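Local coordinates for protein dihydrodipicolinate synthase (Oceanobacillus iheyensis HTE831, PDB 3D0C) that probably acts as a 4-hydroxy-tetrahydrodipicolinate synthase, a Schiff-base-forming TIM-barrel lyase of lysine biosynthesis, at residues L226-A229 with L230-N234; Q235-I238 with W239-E243; E294-L297 with K298-T302. The protein carries 1 engineered substitution. One frame throughout, in Å; residues are numbered along the deposited sequence.

Contact 1: residues L226-A229 with L230-N234; sequences LLEA and LEEGN
L226 O takes the backbone N of L230 at 2.9 Å, one turn further along helix 220-232. The two leucine side chains meet loosely on the same flank, L226 CD1 against L230 CG at 4.2 Å. That flank is turned to the next helix, where L226 rests on V241 and L230 on I238. L227 O is bonded to E231 N in the same way. With CG anti to the backbone N (chi1 176°), L227 reaches toward E231, whose extended chain crosses it, CD1 3.7 Å from E231 OE2. L227 and L230 also touch Y204 of helix 196-206. E228 O holds E232 N. The two carboxylates stack with planes 18° apart, and E228 OE1 stands 4.5 Å from E232 OE1. These like charges probably repel each other mildly on the exposed side. A229 O, where the row ends, accepts N234 N at 3.2 Å and, weakly, E232 N and G233 N. A weak bond also joins G233 N to L230 O at 3.3 Å. With G233 at positive phi (78°), this is a Schellman motif that ends the helix. N234 follows as the N-cap of helix 235-257, its OD1 bonded to K237 N.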
# COMPACT_ATOMS: atom_id res chain seq x y z
N LEU A 226 27.28 15.71 4.30
CA LEU A 226 27.46 14.33 3.87
C LEU A 226 27.61 14.27 2.35
O LEU A 226 28.46 13.55 1.84
CB LEU A 226 26.27 13.47 4.31
CG LEU A 226 26.32 12.01 3.84
CD1 LEU A 226 27.59 11.37 4.37
CD2 LEU A 226 25.10 11.25 4.31
N LEU A 227 26.78 15.03 1.63
CA LEU A 227 26.89 15.01 0.17
C LEU A 227 28.27 15.49 -0.28
O LEU A 227 28.91 14.87 -1.12
CB LEU A 227 25.81 15.88 -0.48
CG LEU A 227 25.92 16.00 -2.00
CD1 LEU A 227 25.72 14.65 -2.66
CD2 LEU A 227 24.89 16.98 -2.52
N GLU A 228 28.73 16.60 0.29
CA GLU A 228 30.03 17.13 -0.10
C GLU A 228 31.14 16.12 0.20
O GLU A 228 32.02 15.90 -0.64
CB GLU A 228 30.33 18.44 0.62
CG GLU A 228 31.64 19.06 0.17
CD GLU A 228 31.82 20.48 0.66
OE1 GLU A 228 31.88 20.69 1.89
OE2 GLU A 228 31.89 21.40 -0.19
N ALA A 229 31.10 15.52 1.38
CA ALA A 229 32.09 14.54 1.77
C ALA A 229 32.13 13.39 0.77
O ALA A 229 33.20 12.97 0.34
CB ALA A 229 31.79 14.01 3.17
N LEU A 230 30.95 12.88 0.41
CA LEU A 230 30.85 11.78 -0.55
C LEU A 230 31.44 12.15 -1.91
O LEU A 230 32.16 11.37 -2.52
CB LEU A 230 29.38 11.37 -0.74
CG LEU A 230 28.69 10.62 0.40
CD1 LEU A 230 27.22 10.42 0.06
CD2 LEU A 230 29.37 9.28 0.62
N GLU A 231 31.13 13.35 -2.39
CA GLU A 231 31.64 13.79 -3.68
C GLU A 231 33.14 14.03 -3.66
O GLU A 231 33.82 13.84 -4.68
CB GLU A 231 30.90 15.05 -4.13
CG GLU A 231 29.39 14.88 -4.14
CD GLU A 231 28.66 16.09 -4.69
OE1 GLU A 231 29.02 17.22 -4.31
OE2 GLU A 231 27.71 15.90 -5.48
N GLU A 232 33.68 14.43 -2.52
CA GLU A 232 35.11 14.66 -2.42
C GLU A 232 35.87 13.37 -2.15
O GLU A 232 37.08 13.29 -2.37
CB GLU A 232 35.41 15.66 -1.30
CG GLU A 232 34.78 17.01 -1.52
CD GLU A 232 35.22 18.01 -0.47
OE1 GLU A 232 35.08 17.72 0.73
OE2 GLU A 232 35.72 19.09 -0.86
N GLY A 233 35.17 12.35 -1.68
CA GLY A 233 35.82 11.08 -1.39
C GLY A 233 36.59 11.11 -0.09
O GLY A 233 37.52 10.33 0.11
N ASN A 234 36.22 12.03 0.79
CA ASN A 234 36.86 12.15 2.10
C ASN A 234 36.22 11.09 3.00
O ASN A 234 35.22 11.36 3.67
CB ASN A 234 36.59 13.54 2.67
CG ASN A 234 37.33 13.80 3.97
OD1 ASN A 234 37.31 12.98 4.89
ND2 ASN A 234 37.99 14.95 4.06

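Contact 2: residues Q235-I238 with W239-E243; sequences QEKI and WDVWE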
# COMPACT_ATOMS: atom_id res chain seq x y z
N GLN A 235 36.76 9.88 3.01
CA GLN A 235 36.19 8.81 3.82
C GLN A 235 36.00 9.16 5.29
O GLN A 235 34.97 8.81 5.87
CB GLN A 235 37.04 7.55 3.75
CG GLN A 235 36.71 6.66 2.55
CD GLN A 235 35.22 6.33 2.45
OE1 GLN A 235 34.56 6.05 3.45
NE2 GLN A 235 34.68 6.36 1.22
N GLU A 236 36.99 9.81 5.88
CA GLU A 236 36.92 10.17 7.29
C GLU A 236 35.71 11.05 7.60
O GLU A 236 34.98 10.81 8.57
CB GLU A 236 38.21 10.86 7.72
CG GLU A 236 39.45 9.98 7.61
CD GLU A 236 39.63 9.38 6.22
OE1 GLU A 236 39.67 10.15 5.23
OE2 GLU A 236 39.73 8.13 6.12
N LYS A 237 35.51 12.08 6.79
CA LYS A 237 34.39 12.99 6.99
C LYS A 237 33.07 12.27 6.70
O LYS A 237 32.06 12.49 7.39
CB LYS A 237 34.54 14.22 6.10
CG LYS A 237 33.47 15.27 6.32
CD LYS A 237 33.44 15.74 7.77
CE LYS A 237 32.25 16.64 8.06
NZ LYS A 237 32.28 17.89 7.26
N ILE A 238 33.07 11.41 5.68
CA ILE A 238 31.87 10.66 5.32
C ILE A 238 31.34 9.90 6.53
O ILE A 238 30.17 10.03 6.91
CB ILE A 238 32.18 9.66 4.19
CG1 ILE A 238 32.46 10.41 2.89
CG2 ILE A 238 31.02 8.69 4.03
CD1 ILE A 238 32.91 9.51 1.74
N TRP A 239 32.22 9.11 7.14
CA TRP A 239 31.87 8.32 8.32
C TRP A 239 31.50 9.19 9.52
O TRP A 239 30.62 8.83 10.29
CB TRP A 239 33.04 7.40 8.70
CG TRP A 239 33.31 6.31 7.70
CD1 TRP A 239 34.53 5.78 7.39
CD2 TRP A 239 32.35 5.59 6.91
NE1 TRP A 239 34.40 4.78 6.46
CE2 TRP A 239 33.07 4.64 6.14
CE3 TRP A 239 30.96 5.66 6.78
CZ2 TRP A 239 32.43 3.77 5.25
CZ3 TRP A 239 30.33 4.79 5.89
CH2 TRP A 239 31.07 3.86 5.14
N ASP A 240 32.16 10.33 9.69
CA ASP A 240 31.84 11.21 10.82
C ASP A 240 30.43 11.80 10.69
O ASP A 240 29.67 11.81 11.65
CB ASP A 240 32.87 12.35 10.93
CG ASP A 240 34.18 11.91 11.57
OD1 ASP A 240 34.26 10.81 12.16
OD2 ASP A 240 35.16 12.69 11.47
N VAL A 241 30.09 12.31 9.51
CA VAL A 241 28.76 12.90 9.31
C VAL A 241 27.71 11.81 9.43
O VAL A 241 26.64 12.02 10.00
CB VAL A 241 28.60 13.59 7.93
CG1 VAL A 241 27.21 14.22 7.82
CG2 VAL A 241 29.67 14.65 7.76
N TRP A 242 28.05 10.64 8.88
CA TRP A 242 27.19 9.47 8.90
C TRP A 242 26.82 9.08 10.32
O TRP A 242 25.64 8.90 10.63
CB TRP A 242 27.91 8.31 8.20
CG TRP A 242 27.24 6.98 8.31
CD1 TRP A 242 26.12 6.56 7.64
CD2 TRP A 242 27.67 5.87 9.10
NE1 TRP A 242 25.83 5.26 7.98
CE2 TRP A 242 26.77 4.81 8.87
CE3 TRP A 242 28.74 5.67 9.98
CZ2 TRP A 242 26.90 3.57 9.49
CZ3 TRP A 242 28.87 4.43 10.60
CH2 TRP A 242 27.95 3.40 10.35
N GLU A 243 27.82 8.93 11.19
CA GLU A 243 27.58 8.57 12.58
C GLU A 243 26.73 9.62 13.28
O GLU A 243 25.97 9.30 14.21
CB GLU A 243 28.90 8.48 13.37
CG GLU A 243 29.95 7.59 12.79
CD GLU A 243 31.15 7.50 13.70
OE1 GLU A 243 31.68 8.56 14.09
OE2 GLU A 243 31.57 6.37 14.02
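Q235 and W239 lie side by side on the first turn of helix 235-257, the first of the C-terminal helices added after the eight-stranded TIM barrel, as in DapA-family enzymes. The backbone bonds are the regular i to i+4 set. W239 N to Q235 O is nearly straight at 3.0 Å (174°), and V241 N to K237 O is similar at 2.9 Å. D240 N and W242 N bond to E236 O and I238 O.

Among the polar side chains, Q235 approaches the W239 indole, both pointing the same way. Q235 OE1 lies 3.3 Å from W239 NE1, but the angle is too poor for a hydrogen bond. The amide and ring planes are 58° apart. W242 NE1 is bonded to K198 O.

The remaining contacts are apolar. I238 CG2 sits over a face of W239, near its rim, 4.1 Å from CE3. The W239 ring also meets F202 and P201 of helix 196-206, and W242 packs on P201 too. With W239 cut back to an alanine, I238 CG2 and F202 would probably lose their ring partner, the Q235 amide is likely to be freer to turn, and a gap would probably open against helix 196-206.

K237 has CG anti to the backbone N (chi1 -176°) and bends at chi2 and chi4, and its chain crosses V241. Its CE comes unusually close to V241 CG2, at 3.3 Å.

Contact 3: residues E294-L297 with K298-T302; sequences EELL and KSWNT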
# COMPACT_ATOMS: atom_id res chain seq x y z
N GLU A 294 14.34 14.66 21.83
CA GLU A 294 14.76 15.87 22.52
C GLU A 294 16.24 15.79 22.91
O GLU A 294 16.98 16.76 22.77
CB GLU A 294 13.89 16.11 23.76
CG GLU A 294 12.40 16.25 23.46
CD GLU A 294 11.55 16.46 24.71
OE1 GLU A 294 12.02 16.12 25.82
OE2 GLU A 294 10.41 16.96 24.58
N GLU A 295 16.65 14.62 23.39
CA GLU A 295 18.04 14.42 23.79
C GLU A 295 18.98 14.49 22.58
O GLU A 295 20.09 15.02 22.69
CB GLU A 295 18.21 13.06 24.47
CG GLU A 295 17.30 12.86 25.68
CD GLU A 295 17.61 11.58 26.44
OE1 GLU A 295 17.55 10.49 25.82
OE2 GLU A 295 17.93 11.66 27.65
N LEU A 296 18.55 13.94 21.45
CA LEU A 296 19.37 13.98 20.24
C LEU A 296 19.59 15.42 19.82
O LEU A 296 20.70 15.82 19.46
CB LEU A 296 18.70 13.20 19.10
CG LEU A 296 19.35 13.36 17.71
CD1 LEU A 296 20.82 12.99 17.76
CD2 LEU A 296 18.61 12.48 16.71
N LEU A 297 18.53 16.22 19.86
CA LEU A 297 18.66 17.62 19.47
C LEU A 297 19.57 18.35 20.45
O LEU A 297 20.33 19.25 20.05
CB LEU A 297 17.28 18.30 19.41
CG LEU A 297 16.30 17.77 18.35
CD1 LEU A 297 15.16 18.77 18.19
CD2 LEU A 297 17.01 17.57 17.01
N LYS A 298 19.51 17.98 21.73
CA LYS A 298 20.35 18.60 22.74
C LYS A 298 21.81 18.32 22.41
O LYS A 298 22.65 19.23 22.43
CB LYS A 298 20.02 18.04 24.13
CG LYS A 298 20.80 18.73 25.24
CD LYS A 298 20.54 20.24 25.20
CE LYS A 298 21.62 21.03 25.93
NZ LYS A 298 21.43 22.51 25.76
N SER A 299 22.10 17.06 22.10
CA SER A 299 23.45 16.64 21.74
C SER A 299 23.94 17.43 20.54
O SER A 299 25.04 17.99 20.57
CB SER A 299 23.46 15.14 21.39
OG SER A 299 24.69 14.78 20.77
N TRP A 300 23.12 17.49 19.49
CA TRP A 300 23.49 18.22 18.29
C TRP A 300 23.77 19.68 18.57
O TRP A 300 24.59 20.30 17.88
CB TRP A 300 22.39 18.09 17.22
CG TRP A 300 22.50 16.83 16.40
CD1 TRP A 300 23.61 16.07 16.22
CD2 TRP A 300 21.46 16.23 15.63
NE1 TRP A 300 23.34 15.02 15.37
CE2 TRP A 300 22.02 15.09 14.99
CE3 TRP A 300 20.12 16.53 15.40
CZ2 TRP A 300 21.28 14.26 14.14
CZ3 TRP A 300 19.38 15.70 14.55
CH2 TRP A 300 19.96 14.58 13.94
N ASN A 301 23.11 20.23 19.58
CA ASN A 301 23.31 21.64 19.95
C ASN A 301 24.68 21.79 20.59
O ASN A 301 25.42 22.72 20.29
CB ASN A 301 22.27 22.09 20.96
CG ASN A 301 22.33 23.59 21.22
OD1 ASN A 301 21.49 24.14 21.92
ND2 ASN A 301 23.32 24.26 20.63
N THR A 302 24.98 20.85 21.49
CA THR A 302 26.25 20.83 22.24
C THR A 302 27.45 20.72 21.32
O THR A 302 28.51 21.30 21.59
CB THR A 302 26.34 19.65 23.27
OG1 THR A 302 25.31 19.78 24.26
CG2 THR A 302 27.68 19.64 23.98
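W300 N bonds to L296 O at 2.9 Å, one turn back in helix 287-303. At 170° it is the straightest of the four backbone bonds between 294-297 and 298-302. E294 O and E295 O accept K298 N and S299 N. N301 N bonds to L297 O at a more bent angle.

The side-chain contact centres on the W300 indole. L296 lies over one face, with CG 3.8 Å from the centroid of the six-membered ring and 6° off its normal, a CH-pi contact. Its CD1 reaches CE2 of W300 at 3.7 Å, while CD2 lies near CH2. L296 CG stands anti to the backbone N (chi1 170°), which carries the branch forward along the helix over the ring. L297 CD2 approaches obliquely, 3.7 Å from W300 CE3.

W300 is buried. Its NE1 bonds to D244 O, K222 makes a cation-pi contact, and F219 meets the ring at a steep angle. L296 also rests on P247, F248 and L251. Further on, T302 OG1 donates to K298 O at 3.3 Å from above the carbonyl plane, adding a bond to an oxygen already held by T302 N.

L296 (i to i+4) and L297 (i to i+3) thus both meet the indole on one side of an amphipathic helix, the last of the C-terminal helices that follow the TIM barrel, held here against helix 235-257.

Overall arrangement
The three contacts follow one another along the chain, all on helices after the last barrel strand, 210-213. Contact 1 ends helix 220-232 and contact 2 begins helix 235-257. Their centres are about 9 Å apart and they touch, so the two consecutive helices, joined by a short turn, pack against each other. Contact 3 lies on helix 287-303, the last helix. Its centre is about 19 Å from that of contact 2 and 24 Å from that of contact 1, and it touches neither. Helix 235-257 is the shared neighbour: it packs against both other helices, and so ties the C-terminal helices to the barrel. All three contacts lie away from the predicted active-site residues.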